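Local structure of catalase (Exiguobacterium oxidotolerans, 2J2M) at residues Glu435-Ala438 with Leu439-Leu443; Pro267-Val270 with Glu271-Asp274. The protein breaks hydrogen peroxide down into water and oxygen as a haem-dependent catalase, a tetramer whose active sites are probably reached through a long main channel. All coordinates share one frame; numbering follows the deposited sequence.

Contact 1 (Glu435-Ala438 with Leu439-Leu443)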
ATOM      1  N   GLU A 435      -0.164 -48.675  -4.978  1.00 24.11           N
ATOM      2  CA  GLU A 435       0.496 -47.377  -5.140  1.00 23.17           C
ATOM      3  C   GLU A 435       1.189 -47.239  -6.509  1.00 22.25           C
ATOM      4  O   GLU A 435       1.054 -46.203  -7.178  1.00 21.99           O
ATOM      5  CB  GLU A 435       1.489 -47.123  -3.998  1.00 22.73           C
ATOM      6  CG  GLU A 435       0.826 -46.940  -2.633  1.00 23.64           C
ATOM      7  CD  GLU A 435       1.819 -46.877  -1.470  1.00 24.09           C
ATOM      8  OE1 GLU A 435       2.957 -47.380  -1.577  1.00 25.26           O
ATOM      9  OE2 GLU A 435       1.451 -46.326  -0.422  1.00 26.21           O
ATOM     10  N   GLN A 436       1.903 -48.285  -6.928  1.00 21.14           N
ATOM     11  CA  GLN A 436       2.607 -48.270  -8.208  1.00 20.90           C
ATOM     12  C   GLN A 436       1.656 -48.181  -9.395  1.00 20.51           C
ATOM     13  O   GLN A 436       1.989 -47.571 -10.411  1.00 20.48           O
ATOM     14  CB  GLN A 436       3.494 -49.496  -8.361  1.00 20.45           C
ATOM     15  CG  GLN A 436       4.676 -49.515  -7.436  1.00 20.63           C
ATOM     16  CD  GLN A 436       5.602 -50.690  -7.704  1.00 20.39           C
ATOM     17  OE1 GLN A 436       5.192 -51.712  -8.260  1.00 19.93           O
ATOM     18  NE2 GLN A 436       6.855 -50.547  -7.308  1.00 18.77           N
ATOM     19  N   MET A 437       0.479 -48.790  -9.262  1.00 20.17           N
ATOM     20  CA  MET A 437      -0.527 -48.743 -10.318  1.00 20.42           C
ATOM     21  C   MET A 437      -1.258 -47.388 -10.348  1.00 19.10           C
ATOM     22  O   MET A 437      -1.523 -46.855 -11.429  1.00 18.78           O
ATOM     23  CB  MET A 437      -1.499 -49.933 -10.221  1.00 21.47           C
ATOM     24  CG  MET A 437      -2.480 -50.069 -11.411  1.00 26.46           C
ATOM     25  SD  MET A 437      -1.715 -49.993 -13.079  1.00 37.04           S
ATOM     26  CE  MET A 437      -1.615 -51.746 -13.506  1.00 34.34           C
ATOM     27  N   ALA A 438      -1.552 -46.832  -9.171  1.00 17.47           N
ATOM     28  CA  ALA A 438      -2.093 -45.470  -9.059  1.00 16.39           C
ATOM     29  C   ALA A 438      -1.137 -44.460  -9.679  1.00 15.39           C
ATOM     30  O   ALA A 438      -1.565 -43.576 -10.424  1.00 15.20           O
ATOM     31  CB  ALA A 438      -2.384 -45.101  -7.597  1.00 15.67           C
ATOM     32  N   LEU A 439       0.154 -44.603  -9.374  1.00 14.73           N
ATOM     33  CA  LEU A 439       1.181 -43.689  -9.885  1.00 14.20           C
ATOM     34  C   LEU A 439       1.242 -43.714 -11.408  1.00 14.47           C
ATOM     35  O   LEU A 439       1.324 -42.664 -12.043  1.00 14.28           O
ATOM     36  CB  LEU A 439       2.551 -44.006  -9.290  1.00 13.86           C
ATOM     37  CG  LEU A 439       3.755 -43.244  -9.870  1.00 14.06           C
ATOM     38  CD1 LEU A 439       3.762 -41.781  -9.414  1.00 13.41           C
ATOM     39  CD2 LEU A 439       5.081 -43.913  -9.536  1.00 13.31           C
ATOM     40  N   LEU A 440       1.205 -44.919 -11.982  1.00 14.95           N
ATOM     41  CA  LEU A 440       1.237 -45.094 -13.434  1.00 15.12           C
ATOM     42  C   LEU A 440       0.013 -44.463 -14.094  1.00 15.06           C
ATOM     43  O   LEU A 440       0.154 -43.714 -15.046  1.00 15.88           O
ATOM     44  CB  LEU A 440       1.397 -46.585 -13.821  1.00 15.26           C
ATOM     45  CG  LEU A 440       1.464 -46.980 -15.311  1.00 14.79           C
ATOM     46  CD1 LEU A 440       2.614 -46.278 -16.069  1.00 11.01           C
ATOM     47  CD2 LEU A 440       1.548 -48.511 -15.475  1.00 14.63           C
ATOM     48  N   ASN A 441      -1.178 -44.725 -13.574  1.00 15.47           N
ATOM     49  CA  ASN A 441      -2.389 -44.147 -14.163  1.00 16.21           C
ATOM     50  C   ASN A 441      -2.447 -42.612 -14.065  1.00 15.71           C
ATOM     51  O   ASN A 441      -2.884 -41.955 -15.007  1.00 15.69           O
ATOM     52  CB  ASN A 441      -3.675 -44.853 -13.659  1.00 16.83           C
ATOM     53  CG  ASN A 441      -3.811 -46.301 -14.216  1.00 21.07           C
ATOM     54  OD1 ASN A 441      -4.541 -46.544 -15.194  1.00 26.60           O
ATOM     55  ND2 ASN A 441      -3.064 -47.250 -13.631  1.00 23.95           N
ATOM     56  N   ASN A 442      -1.969 -42.044 -12.955  1.00 15.08           N
ATOM     57  CA  ASN A 442      -1.925 -40.578 -12.796  1.00 14.71           C
ATOM     58  C   ASN A 442      -0.884 -39.894 -13.698  1.00 13.84           C
ATOM     59  O   ASN A 442      -1.170 -38.879 -14.324  1.00 12.96           O
ATOM     60  CB  ASN A 442      -1.690 -40.186 -11.323  1.00 14.86           C
ATOM     61  CG  ASN A 442      -2.793 -40.666 -10.396  1.00 15.27           C
ATOM     62  OD1 ASN A 442      -3.955 -40.747 -10.781  1.00 15.75           O
ATOM     63  ND2 ASN A 442      -2.424 -40.985  -9.154  1.00 15.48           N
ATOM     64  N   LEU A 443       0.316 -40.471 -13.762  1.00 13.68           N
ATOM     65  CA  LEU A 443       1.370 -40.005 -14.677  1.00 13.86           C
ATOM     66  C   LEU A 443       0.947 -40.058 -16.141  1.00 13.83           C
ATOM     67  O   LEU A 443       1.163 -39.107 -16.904  1.00 14.14           O
ATOM     68  CB  LEU A 443       2.664 -40.811 -14.506  1.00 13.23           C
ATOM     69  CG  LEU A 443       3.521 -40.471 -13.294  1.00 13.13           C
ATOM     70  CD1 LEU A 443       4.681 -41.465 -13.208  1.00 14.18           C
ATOM     71  CD2 LEU A 443       4.027 -39.030 -13.380  1.00 11.05           C
TER

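Contact 2 (Pro267-Val270 with Glu271-Asp274)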
ATOM      1  N   PRO A 267      25.932 -34.445  12.712  1.00 13.63           N
ATOM      2  CA  PRO A 267      26.691 -33.785  11.638  1.00 13.92           C
ATOM      3  C   PRO A 267      27.918 -34.562  11.120  1.00 13.71           C
ATOM      4  O   PRO A 267      28.272 -34.415   9.942  1.00 13.57           O
ATOM      5  CB  PRO A 267      27.094 -32.454  12.273  1.00 13.60           C
ATOM      6  CG  PRO A 267      25.899 -32.166  13.211  1.00 14.39           C
ATOM      7  CD  PRO A 267      25.684 -33.532  13.844  1.00 13.47           C
ATOM      8  N   ALA A 268      28.510 -35.414  11.962  1.00 13.56           N
ATOM      9  CA  ALA A 268      29.711 -36.162  11.560  1.00 13.65           C
ATOM     10  C   ALA A 268      29.389 -37.298  10.617  1.00 14.29           C
ATOM     11  O   ALA A 268      30.303 -37.889  10.064  1.00 15.04           O
ATOM     12  CB  ALA A 268      30.473 -36.670  12.746  1.00 12.64           C
ATOM     13  N   ASP A 269      28.102 -37.581  10.410  1.00 14.78           N
ATOM     14  CA  ASP A 269      27.678 -38.709   9.596  1.00 15.69           C
ATOM     15  C   ASP A 269      27.137 -38.333   8.204  1.00 16.03           C
ATOM     16  O   ASP A 269      26.614 -39.209   7.517  1.00 16.19           O
ATOM     17  CB  ASP A 269      26.580 -39.503  10.321  1.00 15.99           C
ATOM     18  CG  ASP A 269      27.114 -40.490  11.345  1.00 17.99           C
ATOM     19  OD1 ASP A 269      26.332 -40.848  12.251  1.00 19.40           O
ATOM     20  OD2 ASP A 269      28.285 -40.927  11.266  1.00 20.36           O
ATOM     21  N   VAL A 270      27.242 -37.067   7.792  1.00 16.78           N
ATOM     22  CA  VAL A 270      26.522 -36.565   6.585  1.00 17.48           C
ATOM     23  C   VAL A 270      26.987 -37.120   5.229  1.00 18.37           C
ATOM     24  O   VAL A 270      26.191 -37.228   4.279  1.00 18.50           O
ATOM     25  CB  VAL A 270      26.463 -35.027   6.495  1.00 16.95           C
ATOM     26  CG1 VAL A 270      25.611 -34.457   7.612  1.00 17.36           C
ATOM     27  CG2 VAL A 270      27.852 -34.421   6.468  1.00 18.02           C
ATOM     28  N   GLU A 271      28.262 -37.490   5.159  1.00 19.25           N
ATOM     29  CA  GLU A 271      28.854 -38.110   3.974  1.00 20.59           C
ATOM     30  C   GLU A 271      28.519 -39.605   3.850  1.00 19.84           C
ATOM     31  O   GLU A 271      28.918 -40.249   2.879  1.00 20.27           O
ATOM     32  CB  GLU A 271      30.385 -37.941   4.004  1.00 20.44           C
ATOM     33  CG  GLU A 271      30.903 -36.515   4.134  1.00 21.24           C
ATOM     34  CD  GLU A 271      32.313 -36.471   4.738  1.00 24.96           C
ATOM     35  OE1 GLU A 271      32.453 -36.061   5.935  1.00 26.32           O
ATOM     36  OE2 GLU A 271      33.279 -36.876   4.020  1.00 28.83           O
ATOM     37  N   ASN A 272      27.794 -40.150   4.825  1.00 19.34           N
ATOM     38  CA  ASN A 272      27.554 -41.599   4.922  1.00 19.26           C
ATOM     39  C   ASN A 272      26.471 -42.218   3.998  1.00 19.31           C
ATOM     40  O   ASN A 272      26.219 -43.427   4.047  1.00 19.83           O
ATOM     41  CB  ASN A 272      27.260 -41.959   6.379  1.00 18.83           C
ATOM     42  CG  ASN A 272      28.505 -41.941   7.253  1.00 21.23           C
ATOM     43  OD1 ASN A 272      29.644 -41.827   6.764  1.00 23.11           O
ATOM     44  ND2 ASN A 272      28.299 -42.074   8.565  1.00 22.46           N
ATOM     45  N   PHE A 273      25.833 -41.408   3.160  1.00 18.86           N
ATOM     46  CA  PHE A 273      24.707 -41.875   2.370  1.00 18.51           C
ATOM     47  C   PHE A 273      25.032 -41.693   0.892  1.00 18.51           C
ATOM     48  O   PHE A 273      26.053 -41.100   0.568  1.00 18.09           O
ATOM     49  CB  PHE A 273      23.442 -41.085   2.739  1.00 18.72           C
ATOM     50  CG  PHE A 273      23.155 -41.043   4.214  1.00 18.93           C
ATOM     51  CD1 PHE A 273      23.668 -40.023   5.010  1.00 18.74           C
ATOM     52  CD2 PHE A 273      22.374 -42.026   4.809  1.00 18.18           C
ATOM     53  CE1 PHE A 273      23.399 -39.979   6.378  1.00 18.00           C
ATOM     54  CE2 PHE A 273      22.095 -41.982   6.167  1.00 18.66           C
ATOM     55  CZ  PHE A 273      22.613 -40.959   6.953  1.00 18.70           C
ATOM     56  N   ASP A 274      24.170 -42.195  -0.002  1.00 18.53           N
ATOM     57  CA  ASP A 274      24.387 -42.019  -1.439  1.00 18.63           C
ATOM     58  C   ASP A 274      23.695 -40.738  -1.896  1.00 18.43           C
ATOM     59  O   ASP A 274      23.534 -40.488  -3.097  1.00 19.00           O
ATOM     60  CB  ASP A 274      23.923 -43.237  -2.243  1.00 18.68           C
ATOM     61  CG  ASP A 274      22.453 -43.575  -2.026  1.00 21.04           C
ATOM     62  OD1 ASP A 274      21.652 -42.715  -1.567  1.00 21.33           O
ATOM     63  OD2 ASP A 274      22.087 -44.737  -2.315  1.00 23.60           O
TER

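Contact 1 (Glu435-Ala438 with Leu439-Leu443)
Met437 and Asn441, one helical turn apart, meet through the Met437 carbonyl oxygen, which takes two N-H groups of the same asparagine. The backbone N of Asn441 lies 3.0 Å from Met437 O, and its side-chain ND2 lies 2.7 Å from that oxygen, the two coming from opposite faces of the carbonyl plane. CG of Asn441 stands beside its own backbone N (chi1 -70°), which folds the amide back along the helix; the acceptor lies almost in the amide plane and the ND2 bond is nearly straight at 172°. ND2 also passes 3.1 Å from SD of Met437, whose chain, bent at chi2, brings the sulfur alongside it. This is the solvent side, where both side chains are exposed and the sulfur makes just a loose apolar contact with CD2 of Leu440 (4.3 Å). Leu440, partly exposed, lies between the two sides and rests on Lys473 and Leu474 of helix 468-477. The buried flank is tighter. Leu439 packs on Phe181, and Asn442 turns its amide past Ala438 O, its ND2 hydrogen-bonded to Phe181 O and Asp183 OD1, pinning the helix to a loop of the catalase core. The regular i to i+4 ladder, including Leu439 N to Glu435 O at 2.9 Å, is that of an amphipathic alpha-helix, here helix 433-447 of the C-terminal helical domain of catalases.

Contact 2 (Pro267-Val270 with Glu271-Asp274)
With chi1 at -82° in Asp269 and -74° in Asn272, each CG stands beside its own backbone N, and the carboxylate and the amide are carried to the same side of the turn. There OD2 of Asp269 comes to 2.9 Å from ND2 of Asn272. The two flat groups cross at a slant, their planes 39° apart, so the amide does not lie flat against the carboxylate. The backbone closes the turn beneath them: Asn272 N donates to Asp269 O over 3.1 Å, an i to i+3 bond whose donor lies well above the carbonyl plane, not on a lone pair. CB of Asn272 lies 3.0 Å from Asp269 O. Phe273 then swings its ring back under the turn. Its CD1 edge meets Val270 O near the ring plane at 3.8 Å, so this carbonyl borders the positive C-H rim of the ring, while Asp269 O lies 3.5 Å from CE1, oblique to the ring. CB of Asn272 sits over one face of the ring, toward its rim. Glu271 and Asn272 lie on the exposed side. Lys417 NZ bonds to Phe273 O, and the ring meets that of Phe275. The 3-10 turn and its continuation belong to the loop between strands 257-265 and 292-302; Pro267 and Val270 lean on Tyr212 of strand 210-219, and Val270 also packs on Arg28 of a second subunit.

Overall arrangement
From the N terminus the chain reaches contact 2 first, just after strand 257-265 leaves the antiparallel sheet of the catalase barrel; its turn lies in the loop that leads to the neighbouring strand 292-302. Contact 1 comes much later, within helix 433-447, beyond the long helix 330-346 and the extended segment that follows it. Each is local to one continuous stretch, so they stand in series and neither nests nor crosses. The centres of contacts 1 and 2 are about 33 Å apart, and the nearest atoms of contacts 1 and 2 about 17 Å apart. Lys417 and Asn419, shortly before helix 422-430, bond to the 271-274 backbone, linking the barrel loop to the chain entering the C-terminal helices.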